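Local coordinates for protein cryptic loci regulator 2 (Schizosaccharomyces pombe 972h-, PDB 5IKJ) that promotes heterochromatic transcriptional silencing by acting upstream of histone deacetylases and supporting nucleosome positioning as part of the SHREC repressor complex, at residues S146-Y151 / N184-H189; P13-V18 / R61-H66; D137-Y142 / I360-L365; G69-T74 / L220-E225. One frame throughout, in Å; residues are numbered along the deposited sequence.

Contact 1: S146-Y151 / N184-H189; sequences SLPTNY and NDFLHH. With ZN (zinc ion), chain C.
P148 and Y151, the two ends of a type II beta turn, face F186 and H189 of helix 183-195 across a wide backbone gap, P148 CA lying 10.7 Å from H189 CA. The turn is closed by its own bond, Y151 N to P148 O at 3.0 Å, and the gap is bridged by side chains alone. P148 CG meets the edge of the F186 ring, in its plane, 3.8 Å from CZ. F186 CE1 lies over one face of the Y151 ring, toward its rim, and CE2 of Y151 is its nearest atom at 4.2 Å. The two ring planes make 54°, neither stacked nor perpendicular.

H189 is a zinc ligand: ND1 binds the metal at 2.1 Å, and C204, C206 and C209 complete a site of three cysteines and one histidine within the Clr2 family region. CG anti to the backbone N (chi1 -165°) carries the imidazole off the helix toward the turn and the metal. The H189 and Y151 side chains cross at about a right angle. Y151 OH lies 3.2 Å from H189 NE2, but the angle is too poor for a hydrogen bond. D21 serves both groups instead, OD1 bonding the phenol and OD2 bonding NE2. Its carboxylate is thus a second-shell partner that, together with the metal bond, would restrict rotation of the ring, and H174 meets that ring edge-to-face.

Contact 2: P13-V18 / R61-H66; sequences PAITCV and RLLAQH
I15 of strand 14-17 packs on L63 and A64 of helix 50-67, with I15 CA and A64 CA 8.6 Å apart as the nearest backbone pair. Its two branches divide the work. CG2, anti to the backbone N, reaches CD2 of L63 at 4.2 Å, while CG1 sits beside that N and, with chi2 extended at 167°, brings CD1 to 4.4 Å from A64 CB. One isoleucine therefore straddles two successive helix residues.

L63 holds CG anti to its own backbone N (chi1 -178°), throwing the isobutyl group outward from the helix so that CD2 advances on the strand; the two side chains cross obliquely. L63 also touches L190 and I194 of helix 183-195, so it is wedged between the strand and a second helix. All three touching residues are buried, and the contacts across the pair are wholly apolar.

Strand 14-17 runs parallel to 143-144, and I15 and T16 pair with an antiparallel strand of another protein chain. The geometry is that of a helix laid against one side of a beta sheet, here a sheet that continues across a subunit interface.

Contact 3: D137-Y142 / I360-L365; sequences DSFENY and IPLTVL
L362 offers its two methyl groups to F139 and Y142. The apolar contact is light: CD2 lies at the edge of the F139 ring, near its plane, with 4.5 Å to CZ. CD1 looks instead to the end of the tyrosine, standing 4.5 Å from Y142 OH. A chi1 of -71° with an extended chi2 carries this fork across to both aromatic residues. L362 supplies about half of the 113 Å² buried, with D137, F139 and Y142 contributing most of the remainder.

Within 137-142 the rings meet each other and two carbonyl oxygens. The F139 ring has Y142 CZ at its edge, in plane, while the carbonyl O of D137 sits over the centre of one face, 3.4 Å above it. The Y142 ring in turn has S138 O at its edge.

Polar bonds run within 137-142 or to residues outside the two segments, not between them. Y142 OH, beside the leucine methyl, is hydrogen-bonded to O of T136, the residue just before 137-142 in the same chain. A long bond from Y142 N to F139 O (3.3 Å) closes the helical bend at 139-141, and D137 forms a salt bridge with K83.

F139 and Y142 rest on A64 of helix 50-67, L362 on F68 just beyond that helix and on F353 of strand 353-355, while T363 and L365 lean on F228 of helix 214-237.

Contact 4: G69-T74 / L220-E225; sequences GGAGST and LQKENE
A71 and E225 are joined by a hydrogen bond from backbone to side chain: A71 N donates to E225 OE1 at 2.9 Å. The bond is nearly straight, 161° at the hydrogen, and the donor meets the oxygen almost along its C-O axis. The other oxygen, OE2, has two partners. Q221 NE2 of the same helix reaches its anti lone pair at 2.8 Å, with OE2 close to the plane of the amide, and H66 NE2 of helix 50-67 is hydrogen-bonded to it as well. The E225 chain, extended beyond CG, delivers the carboxylate to this meeting of donors.

Van der Waals contact centres on A71, whose CB forms an apolar pair with K222 CG at 3.7 Å. Two polar atoms also lie close to carbon. The lysine bends at chi4 (-57°), bringing NZ to 4.0 Å from A71 CB, and G70, bare of a side chain, lets E225 OE1 settle 3.4 Å from its CA.

The backbone of 70-73 is a type II beta turn, closed by S73 N to G70 O at 3.2 Å. A71 and G72 fill its middle positions, and the phi of 95° at G72 suits the third position of such a turn.

With a turn amide, a glutamine amide and a histidine gathered round it, the buried E225 carboxylate is probably ionised, and it pins the 69-74 loop to helix 214-237.

How the contacts relate
Helix 50-67 is common ground: contact 2 lies on it, contact 3 rests against A64 and Q65, and contact 4 begins just after it. The centres of contacts 1 and 2 are about 11 Å apart, those of contacts 2 and 3 about 10 Å, and those of contacts 3 and 4 about 15 Å. L187 meets L62 between contacts 1 and 2, while L365 packs on E225 between contacts 3 and 4. Along the chain contact 2 closes first; contacts 3 and 4 then interlock, their segments alternating, and contact 1 falls within both spans. The N-terminal strand, the zinc-binding region, helix 214-237 and the distant 360-365 loop are thereby gathered round one helix.

Contact 1: S146-Y151 / N184-H189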
loop_
_atom_site.group_PDB
_atom_site.type_symbol
_atom_site.label_atom_id
_atom_site.label_comp_id
_atom_site.label_asym_id
_atom_site.label_seq_id
_atom_site.Cartn_x
_atom_site.Cartn_y
_atom_site.Cartn_z
ATOM N N SER A 146 -12.072 21.168 -18.736
ATOM C CA SER A 146 -12.862 22.294 -18.267
ATOM C C SER A 146 -12.821 22.317 -16.749
ATOM O O SER A 146 -12.723 21.271 -16.103
ATOM C CB SER A 146 -14.309 22.195 -18.760
ATOM O OG SER A 146 -15.135 23.151 -18.119
ATOM N N LEU A 147 -12.893 23.519 -16.187
ATOM C CA LEU A 147 -13.008 23.643 -14.746
ATOM C C LEU A 147 -14.354 23.084 -14.290
ATOM O O LEU A 147 -15.327 23.093 -15.050
ATOM C CB LEU A 147 -12.881 25.101 -14.315
ATOM C CG LEU A 147 -11.477 25.706 -14.354
ATOM C CD1 LEU A 147 -11.561 27.215 -14.197
ATOM C CD2 LEU A 147 -10.592 25.105 -13.271
ATOM N N PRO A 148 -14.439 22.586 -13.058
ATOM C CA PRO A 148 -15.724 22.071 -12.572
ATOM C C PRO A 148 -16.802 23.138 -12.679
ATOM O O PRO A 148 -16.560 24.318 -12.423
ATOM C CB PRO A 148 -15.436 21.697 -11.113
ATOM C CG PRO A 148 -13.949 21.581 -11.020
ATOM C CD PRO A 148 -13.389 22.528 -12.026
ATOM N N THR A 149 -17.998 22.708 -13.084
ATOM C CA THR A 149 -19.118 23.621 -13.271
ATOM C C THR A 149 -19.235 24.588 -12.100
ATOM O O THR A 149 -19.124 24.196 -10.937
ATOM C CB THR A 149 -20.421 22.825 -13.430
ATOM O OG1 THR A 149 -20.363 22.056 -14.639
ATOM C CG2 THR A 149 -21.638 23.751 -13.480
ATOM N N ASN A 150 -19.444 25.862 -12.428
ATOM C CA ASN A 150 -19.685 26.963 -11.490
ATOM C C ASN A 150 -18.428 27.431 -10.765
ATOM O O ASN A 150 -18.543 28.222 -9.817
ATOM C CB ASN A 150 -20.754 26.613 -10.450
ATOM C CG ASN A 150 -22.156 26.646 -11.026
ATOM O OD1 ASN A 150 -22.344 26.547 -12.237
ATOM N ND2 ASN A 150 -23.149 26.798 -10.157
ATOM N N TYR A 151 -17.240 26.988 -11.168
ATOM C CA TYR A 151 -15.993 27.533 -10.649
ATOM C C TYR A 151 -15.432 28.554 -11.632
ATOM O O TYR A 151 -15.490 28.356 -12.849
ATOM C CB TYR A 151 -14.964 26.428 -10.396
ATOM C CG TYR A 151 -15.162 25.695 -9.086
ATOM C CD1 TYR A 151 -16.086 24.664 -8.975
ATOM C CD2 TYR A 151 -14.424 26.035 -7.959
ATOM C CE1 TYR A 151 -16.270 23.993 -7.779
ATOM C CE2 TYR A 151 -14.600 25.370 -6.759
ATOM C CZ TYR A 151 -15.525 24.350 -6.674
ATOM O OH TYR A 151 -15.707 23.683 -5.483
ATOM N N ASN A 184 -2.650 24.582 -5.740
ATOM C CA ASN A 184 -2.342 23.475 -4.842
ATOM C C ASN A 184 -3.452 23.265 -3.820
ATOM O O ASN A 184 -3.755 22.124 -3.453
ATOM C CB ASN A 184 -1.006 23.734 -4.143
ATOM C CG ASN A 184 0.102 24.083 -5.120
ATOM O OD1 ASN A 184 0.405 25.258 -5.337
ATOM N ND2 ASN A 184 0.710 23.064 -5.718
ATOM N N ASP A 185 -4.072 24.349 -3.347
ATOM C CA ASP A 185 -5.160 24.213 -2.384
ATOM C C ASP A 185 -6.417 23.661 -3.047
ATOM O O ASP A 185 -7.127 22.840 -2.455
ATOM C CB ASP A 185 -5.447 25.561 -1.722
ATOM C CG ASP A 185 -4.345 25.991 -0.772
ATOM O OD1 ASP A 185 -3.543 25.130 -0.353
ATOM O OD2 ASP A 185 -4.285 27.193 -0.438
ATOM N N PHE A 186 -6.709 24.102 -4.273
ATOM C CA PHE A 186 -7.869 23.582 -4.989
ATOM C C PHE A 186 -7.733 22.095 -5.279
ATOM O O PHE A 186 -8.736 21.375 -5.292
ATOM C CB PHE A 186 -8.068 24.346 -6.298
ATOM C CG PHE A 186 -9.036 23.685 -7.238
ATOM C CD1 PHE A 186 -10.379 23.591 -6.918
ATOM C CD2 PHE A 186 -8.602 23.158 -8.443
ATOM C CE1 PHE A 186 -11.273 22.985 -7.780
ATOM C CE2 PHE A 186 -9.491 22.550 -9.311
ATOM C CZ PHE A 186 -10.829 22.464 -8.979
ATOM N N LEU A 187 -6.508 21.618 -5.508
ATOM C CA LEU A 187 -6.322 20.242 -5.959
ATOM C C LEU A 187 -6.947 19.244 -4.992
ATOM O O LEU A 187 -7.535 18.244 -5.419
ATOM C CB LEU A 187 -4.835 19.940 -6.138
ATOM C CG LEU A 187 -4.289 19.987 -7.564
ATOM C CD1 LEU A 187 -2.812 19.665 -7.543
ATOM C CD2 LEU A 187 -5.025 19.017 -8.486
ATOM N N HIS A 188 -6.824 19.489 -3.688
ATOM C CA HIS A 188 -7.383 18.555 -2.717
ATOM C C HIS A 188 -8.901 18.492 -2.827
ATOM O O HIS A 188 -9.490 17.410 -2.730
ATOM C CB HIS A 188 -6.949 18.946 -1.306
ATOM C CG HIS A 188 -5.482 18.773 -1.064
ATOM N ND1 HIS A 188 -4.918 17.549 -0.780
ATOM C CD2 HIS A 188 -4.464 19.666 -1.074
ATOM C CE1 HIS A 188 -3.614 17.694 -0.622
ATOM N NE2 HIS A 188 -3.313 18.969 -0.794
ATOM N N HIS A 189 -9.551 19.639 -3.036
ATOM C CA HIS A 189 -10.991 19.633 -3.271
ATOM C C HIS A 189 -11.322 18.997 -4.614
ATOM O O HIS A 189 -12.290 18.234 -4.723
ATOM C CB HIS A 189 -11.542 21.056 -3.203
ATOM C CG HIS A 189 -13.032 21.117 -3.075
ATOM N ND1 HIS A 189 -13.687 20.844 -1.895
ATOM C CD2 HIS A 189 -13.994 21.412 -3.981
ATOM C CE1 HIS A 189 -14.989 20.972 -2.076
ATOM N NE2 HIS A 189 -15.202 21.315 -3.334
HETATM ZN ZN ZN C . -12.774 20.370 -0.061
#

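Contact 2: P13-V18 / R61-H66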
loop_
_atom_site.group_PDB
_atom_site.type_symbol
_atom_site.label_atom_id
_atom_site.label_comp_id
_atom_site.label_asym_id
_atom_site.label_seq_id
_atom_site.Cartn_x
_atom_site.Cartn_y
_atom_site.Cartn_z
ATOM N N PRO A 13 -4.919 13.214 -23.055
ATOM C CA PRO A 13 -6.212 12.883 -22.436
ATOM C C PRO A 13 -6.806 14.083 -21.712
ATOM O O PRO A 13 -6.127 14.770 -20.946
ATOM C CB PRO A 13 -5.861 11.748 -21.465
ATOM C CG PRO A 13 -4.568 11.190 -21.977
ATOM C CD PRO A 13 -3.834 12.361 -22.543
ATOM N N ALA A 14 -8.091 14.326 -21.958
ATOM C CA ALA A 14 -8.808 15.458 -21.391
ATOM C C ALA A 14 -9.768 14.965 -20.315
ATOM O O ALA A 14 -10.585 14.075 -20.570
ATOM C CB ALA A 14 -9.566 16.215 -22.482
ATOM N N ILE A 15 -9.670 15.553 -19.122
ATOM C CA ILE A 15 -10.422 15.111 -17.951
ATOM C C ILE A 15 -11.590 16.056 -17.716
ATOM O O ILE A 15 -11.446 17.280 -17.813
ATOM C CB ILE A 15 -9.510 15.039 -16.709
ATOM C CG1 ILE A 15 -8.460 13.937 -16.881
ATOM C CG2 ILE A 15 -10.328 14.790 -15.444
ATOM C CD1 ILE A 15 -7.335 13.998 -15.868
ATOM N N THR A 16 -12.753 15.485 -17.400
ATOM C CA THR A 16 -13.940 16.249 -17.044
ATOM C C THR A 16 -14.507 15.719 -15.734
ATOM O O THR A 16 -14.435 14.521 -15.447
ATOM C CB THR A 16 -15.019 16.174 -18.136
ATOM O OG1 THR A 16 -14.436 16.461 -19.413
ATOM C CG2 THR A 16 -16.138 17.172 -17.862
ATOM N N CYS A 17 -15.071 16.625 -14.940
ATOM C CA CYS A 17 -15.694 16.249 -13.678
ATOM C C CYS A 17 -17.131 15.805 -13.914
ATOM O O CYS A 17 -17.894 16.483 -14.609
ATOM C CB CYS A 17 -15.664 17.419 -12.696
ATOM S SG CYS A 17 -14.034 17.780 -12.027
ATOM N N VAL A 18 -17.499 14.664 -13.330
ATOM C CA VAL A 18 -18.865 14.166 -13.465
ATOM C C VAL A 18 -19.839 15.065 -12.715
ATOM O O VAL A 18 -20.944 15.343 -13.198
ATOM C CB VAL A 18 -18.944 12.706 -12.980
ATOM C CG1 VAL A 18 -20.394 12.254 -12.835
ATOM C CG2 VAL A 18 -18.202 11.793 -13.946
ATOM N N ARG A 61 -2.676 17.079 -14.737
ATOM C CA ARG A 61 -1.504 16.234 -14.532
ATOM C C ARG A 61 -1.469 15.687 -13.113
ATOM O O ARG A 61 -1.278 14.485 -12.902
ATOM C CB ARG A 61 -0.218 17.011 -14.826
ATOM C CG ARG A 61 1.045 16.217 -14.492
ATOM C CD ARG A 61 2.328 16.940 -14.867
ATOM N NE ARG A 61 2.629 18.049 -13.966
ATOM C CZ ARG A 61 2.290 19.317 -14.178
ATOM N NH1 ARG A 61 2.618 20.243 -13.287
ATOM N NH2 ARG A 61 1.628 19.667 -15.274
ATOM N N LEU A 62 -1.645 16.562 -12.123
ATOM C CA LEU A 62 -1.512 16.146 -10.732
ATOM C C LEU A 62 -2.712 15.323 -10.285
ATOM O O LEU A 62 -2.559 14.370 -9.512
ATOM C CB LEU A 62 -1.325 17.373 -9.839
ATOM C CG LEU A 62 -0.039 18.152 -10.135
ATOM C CD1 LEU A 62 -0.010 19.481 -9.398
ATOM C CD2 LEU A 62 1.186 17.325 -9.776
ATOM N N LEU A 63 -3.909 15.668 -10.759
ATOM C CA LEU A 63 -5.059 14.800 -10.537
ATOM C C LEU A 63 -4.800 13.414 -11.115
ATOM O O LEU A 63 -4.997 12.398 -10.439
ATOM C CB LEU A 63 -6.314 15.417 -11.154
ATOM C CG LEU A 63 -7.610 14.627 -10.950
ATOM C CD1 LEU A 63 -7.891 14.426 -9.467
ATOM C CD2 LEU A 63 -8.788 15.322 -11.625
ATOM N N ALA A 64 -4.337 13.356 -12.366
ATOM C CA ALA A 64 -4.066 12.069 -12.998
ATOM C C ALA A 64 -3.035 11.272 -12.212
ATOM O O ALA A 64 -3.199 10.066 -12.001
ATOM C CB ALA A 64 -3.593 12.280 -14.436
ATOM N N GLN A 65 -1.957 11.929 -11.776
ATOM C CA GLN A 65 -0.944 11.247 -10.981
ATOM C C GLN A 65 -1.466 10.853 -9.607
ATOM O O GLN A 65 -0.873 9.988 -8.957
ATOM C CB GLN A 65 0.293 12.136 -10.840
ATOM C CG GLN A 65 1.010 12.395 -12.157
ATOM C CD GLN A 65 2.064 13.480 -12.051
ATOM O OE1 GLN A 65 2.273 14.054 -10.983
ATOM N NE2 GLN A 65 2.731 13.767 -13.163
ATOM N N HIS A 66 -2.563 11.463 -9.156
ATOM C CA HIS A 66 -3.151 11.087 -7.877
ATOM C C HIS A 66 -4.109 9.915 -8.043
ATOM O O HIS A 66 -3.993 8.904 -7.341
ATOM C CB HIS A 66 -3.872 12.290 -7.269
ATOM C CG HIS A 66 -4.061 12.203 -5.787
ATOM N ND1 HIS A 66 -4.518 13.265 -5.037
ATOM C CD2 HIS A 66 -3.860 11.186 -4.916
ATOM C CE1 HIS A 66 -4.588 12.908 -3.768
ATOM N NE2 HIS A 66 -4.194 11.651 -3.666
#

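Contact 3: D137-Y142 / I360-L365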
loop_
_atom_site.group_PDB
_atom_site.type_symbol
_atom_site.label_atom_id
_atom_site.label_comp_id
_atom_site.label_asym_id
_atom_site.label_seq_id
_atom_site.Cartn_x
_atom_site.Cartn_y
_atom_site.Cartn_z
ATOM N N ASP A 137 0.052 6.313 -20.528
ATOM C CA ASP A 137 0.379 6.237 -19.110
ATOM C C ASP A 137 1.309 7.352 -18.651
ATOM O O ASP A 137 1.680 7.386 -17.473
ATOM C CB ASP A 137 1.005 4.876 -18.783
ATOM C CG ASP A 137 2.168 4.534 -19.693
ATOM O OD1 ASP A 137 2.764 5.462 -20.276
ATOM O OD2 ASP A 137 2.487 3.332 -19.822
ATOM N N SER A 138 1.695 8.260 -19.544
ATOM C CA SER A 138 2.491 9.429 -19.173
ATOM C C SER A 138 1.520 10.516 -18.731
ATOM O O SER A 138 0.926 11.210 -19.559
ATOM C CB SER A 138 3.360 9.888 -20.336
ATOM O OG SER A 138 2.565 10.304 -21.434
ATOM N N PHE A 139 1.358 10.663 -17.416
ATOM C CA PHE A 139 0.328 11.548 -16.886
ATOM C C PHE A 139 0.685 13.022 -17.015
ATOM O O PHE A 139 -0.168 13.871 -16.737
ATOM C CB PHE A 139 0.051 11.196 -15.426
ATOM C CG PHE A 139 -0.226 9.739 -15.204
ATOM C CD1 PHE A 139 -1.325 9.135 -15.793
ATOM C CD2 PHE A 139 0.613 8.971 -14.415
ATOM C CE1 PHE A 139 -1.582 7.791 -15.597
ATOM C CE2 PHE A 139 0.360 7.627 -14.214
ATOM C CZ PHE A 139 -0.739 7.037 -14.806
ATOM N N GLU A 140 1.910 13.347 -17.435
ATOM C CA GLU A 140 2.273 14.740 -17.666
ATOM C C GLU A 140 1.479 15.372 -18.801
ATOM O O GLU A 140 1.505 16.601 -18.938
ATOM C CB GLU A 140 3.772 14.851 -17.961
ATOM C CG GLU A 140 4.665 14.499 -16.779
ATOM C CD GLU A 140 6.063 15.073 -16.909
ATOM O OE1 GLU A 140 6.630 15.020 -18.021
ATOM O OE2 GLU A 140 6.592 15.586 -15.899
ATOM N N ASN A 141 0.775 14.575 -19.606
ATOM C CA ASN A 141 0.000 15.099 -20.723
ATOM C C ASN A 141 -1.456 15.369 -20.374
ATOM O O ASN A 141 -2.110 16.148 -21.078
ATOM C CB ASN A 141 0.052 14.123 -21.903
ATOM C CG ASN A 141 1.277 14.321 -22.771
ATOM O OD1 ASN A 141 2.348 14.682 -22.284
ATOM N ND2 ASN A 141 1.121 14.093 -24.069
ATOM N N TYR A 142 -1.979 14.754 -19.317
ATOM C CA TYR A 142 -3.376 14.943 -18.961
ATOM C C TYR A 142 -3.643 16.407 -18.620
ATOM O O TYR A 142 -2.748 17.155 -18.219
ATOM C CB TYR A 142 -3.760 14.055 -17.777
ATOM C CG TYR A 142 -3.821 12.576 -18.093
ATOM C CD1 TYR A 142 -2.716 11.905 -18.594
ATOM C CD2 TYR A 142 -4.983 11.845 -17.871
ATOM C CE1 TYR A 142 -2.763 10.553 -18.874
ATOM C CE2 TYR A 142 -5.041 10.491 -18.149
ATOM C CZ TYR A 142 -3.927 9.852 -18.651
ATOM O OH TYR A 142 -3.976 8.506 -18.931
ATOM N N ILE A 360 -1.632 -2.401 -20.634
ATOM C CA ILE A 360 -1.481 -2.623 -19.191
ATOM C C ILE A 360 -2.644 -1.954 -18.466
ATOM O O ILE A 360 -2.994 -0.808 -18.802
ATOM C CB ILE A 360 -0.136 -2.072 -18.707
ATOM C CG1 ILE A 360 1.024 -2.783 -19.409
ATOM C CG2 ILE A 360 0.008 -2.237 -17.195
ATOM C CD1 ILE A 360 2.351 -2.070 -19.262
ATOM N N PRO A 361 -3.273 -2.602 -17.481
ATOM C CA PRO A 361 -4.405 -1.964 -16.795
ATOM C C PRO A 361 -3.908 -0.919 -15.807
ATOM O O PRO A 361 -3.000 -1.181 -15.015
ATOM C CB PRO A 361 -5.091 -3.134 -16.081
ATOM C CG PRO A 361 -3.967 -4.068 -15.769
ATOM C CD PRO A 361 -2.940 -3.907 -16.878
ATOM N N LEU A 362 -4.499 0.272 -15.860
ATOM C CA LEU A 362 -4.094 1.335 -14.953
ATOM C C LEU A 362 -4.460 0.982 -13.515
ATOM O O LEU A 362 -5.483 0.348 -13.244
ATOM C CB LEU A 362 -4.750 2.660 -15.344
ATOM C CG LEU A 362 -4.265 3.345 -16.625
ATOM C CD1 LEU A 362 -4.913 4.717 -16.752
ATOM C CD2 LEU A 362 -2.743 3.476 -16.662
ATOM N N THR A 363 -3.597 1.393 -12.590
ATOM C CA THR A 363 -3.830 1.205 -11.165
ATOM C C THR A 363 -4.657 2.375 -10.647
ATOM O O THR A 363 -4.212 3.526 -10.701
ATOM C CB THR A 363 -2.506 1.103 -10.409
ATOM O OG1 THR A 363 -1.756 -0.017 -10.898
ATOM C CG2 THR A 363 -2.744 0.934 -8.912
ATOM N N VAL A 364 -5.856 2.085 -10.150
ATOM C CA VAL A 364 -6.769 3.110 -9.657
ATOM C C VAL A 364 -6.662 3.167 -8.141
ATOM O O VAL A 364 -6.822 2.148 -7.456
ATOM C CB VAL A 364 -8.215 2.836 -10.104
ATOM C CG1 VAL A 364 -9.129 3.972 -9.660
ATOM C CG2 VAL A 364 -8.273 2.670 -11.616
ATOM N N LEU A 365 -6.404 4.357 -7.620
ATOM C CA LEU A 365 -6.174 4.537 -6.195
ATOM C C LEU A 365 -7.502 4.481 -5.448
ATOM O O LEU A 365 -8.360 5.343 -5.673
ATOM C CB LEU A 365 -5.494 5.873 -5.946
ATOM C CG LEU A 365 -5.061 6.216 -4.523
ATOM C CD1 LEU A 365 -3.962 5.278 -4.053
ATOM C CD2 LEU A 365 -4.600 7.665 -4.491
#

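Contact 4: G69-T74 / L220-E225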
loop_
_atom_site.group_PDB
_atom_site.type_symbol
_atom_site.label_atom_id
_atom_site.label_comp_id
_atom_site.label_asym_id
_atom_site.label_seq_id
_atom_site.Cartn_x
_atom_site.Cartn_y
_atom_site.Cartn_z
ATOM N N GLY A 69 -2.186 6.978 -9.445
ATOM C CA GLY A 69 -0.900 6.790 -8.807
ATOM C C GLY A 69 -0.986 6.884 -7.297
ATOM O O GLY A 69 -1.274 5.893 -6.622
ATOM N N GLY A 70 -0.745 8.074 -6.760
ATOM C CA GLY A 70 -0.769 8.285 -5.329
ATOM C C GLY A 70 0.579 8.017 -4.681
ATOM O O GLY A 70 1.432 7.305 -5.209
ATOM N N ALA A 71 0.761 8.610 -3.502
ATOM C CA ALA A 71 2.021 8.501 -2.779
ATOM C C ALA A 71 2.456 7.049 -2.649
ATOM O O ALA A 71 1.686 6.190 -2.208
ATOM C CB ALA A 71 1.882 9.128 -1.391
ATOM N N GLY A 72 3.699 6.782 -3.041
ATOM C CA GLY A 72 4.307 5.483 -2.846
ATOM C C GLY A 72 4.214 4.531 -4.017
ATOM O O GLY A 72 4.710 3.402 -3.908
ATOM N N SER A 73 3.601 4.937 -5.125
ATOM C CA SER A 73 3.416 4.028 -6.248
ATOM C C SER A 73 4.750 3.706 -6.907
ATOM O O SER A 73 5.563 4.600 -7.164
ATOM C CB SER A 73 2.468 4.635 -7.278
ATOM O OG SER A 73 2.232 3.724 -8.340
ATOM N N THR A 74 4.970 2.421 -7.185
ATOM C CA THR A 74 6.094 1.974 -7.998
ATOM C C THR A 74 5.624 1.322 -9.292
ATOM O O THR A 74 6.428 0.679 -9.978
ATOM C CB THR A 74 6.977 1.000 -7.211
ATOM O OG1 THR A 74 6.269 -0.226 -6.989
ATOM C CG2 THR A 74 7.376 1.601 -5.867
ATOM N N LEU A 220 -2.727 11.843 6.834
ATOM C CA LEU A 220 -3.331 10.516 6.907
ATOM C C LEU A 220 -3.604 9.962 5.513
ATOM O O LEU A 220 -3.296 8.801 5.223
ATOM C CB LEU A 220 -4.620 10.565 7.728
ATOM C CG LEU A 220 -5.389 9.242 7.826
ATOM C CD1 LEU A 220 -4.527 8.142 8.438
ATOM C CD2 LEU A 220 -6.670 9.419 8.626
ATOM N N GLN A 221 -4.189 10.782 4.637
ATOM C CA GLN A 221 -4.423 10.355 3.262
ATOM C C GLN A 221 -3.131 9.866 2.622
ATOM O O GLN A 221 -3.090 8.790 2.014
ATOM C CB GLN A 221 -5.026 11.508 2.455
ATOM C CG GLN A 221 -5.208 11.225 0.968
ATOM C CD GLN A 221 -6.205 10.118 0.695
ATOM O OE1 GLN A 221 -7.062 9.820 1.526
ATOM N NE2 GLN A 221 -6.098 9.501 -0.479
ATOM N N LYS A 222 -2.057 10.644 2.764
ATOM C CA LYS A 222 -0.771 10.260 2.192
ATOM C C LYS A 222 -0.293 8.929 2.762
ATOM O O LYS A 222 0.153 8.047 2.019
ATOM C CB LYS A 222 0.255 11.365 2.451
ATOM C CG LYS A 222 1.496 11.298 1.580
ATOM C CD LYS A 222 2.408 12.484 1.859
ATOM C CE LYS A 222 3.572 12.551 0.886
ATOM N NZ LYS A 222 4.385 11.305 0.887
ATOM N N GLU A 223 -0.431 8.752 4.065
ATOM C CA GLU A 223 -0.039 7.508 4.695
ATOM C C GLU A 223 -0.850 6.352 4.144
ATOM O O GLU A 223 -0.319 5.279 3.888
ATOM C CB GLU A 223 -0.231 7.575 6.204
ATOM C CG GLU A 223 0.825 8.372 6.937
ATOM C CD GLU A 223 0.880 8.040 8.415
ATOM O OE1 GLU A 223 -0.114 7.507 8.948
ATOM O OE2 GLU A 223 1.923 8.311 9.042
ATOM N N ASN A 224 -2.146 6.571 3.966
ATOM C CA ASN A 224 -3.019 5.525 3.447
ATOM C C ASN A 224 -2.668 5.176 2.007
ATOM O O ASN A 224 -2.680 3.998 1.629
ATOM C CB ASN A 224 -4.477 5.965 3.552
ATOM C CG ASN A 224 -5.018 5.859 4.966
ATOM O OD1 ASN A 224 -4.623 4.977 5.729
ATOM N ND2 ASN A 224 -5.926 6.759 5.322
ATOM N N GLU A 225 -2.368 6.182 1.184
ATOM C CA GLU A 225 -1.948 5.913 -0.187
ATOM C C GLU A 225 -0.679 5.071 -0.212
ATOM O O GLU A 225 -0.572 4.109 -0.981
ATOM C CB GLU A 225 -1.739 7.227 -0.935
ATOM C CG GLU A 225 -2.999 8.060 -1.078
ATOM C CD GLU A 225 -2.750 9.389 -1.760
ATOM O OE1 GLU A 225 -1.654 9.574 -2.330
ATOM O OE2 GLU A 225 -3.649 10.254 -1.722
#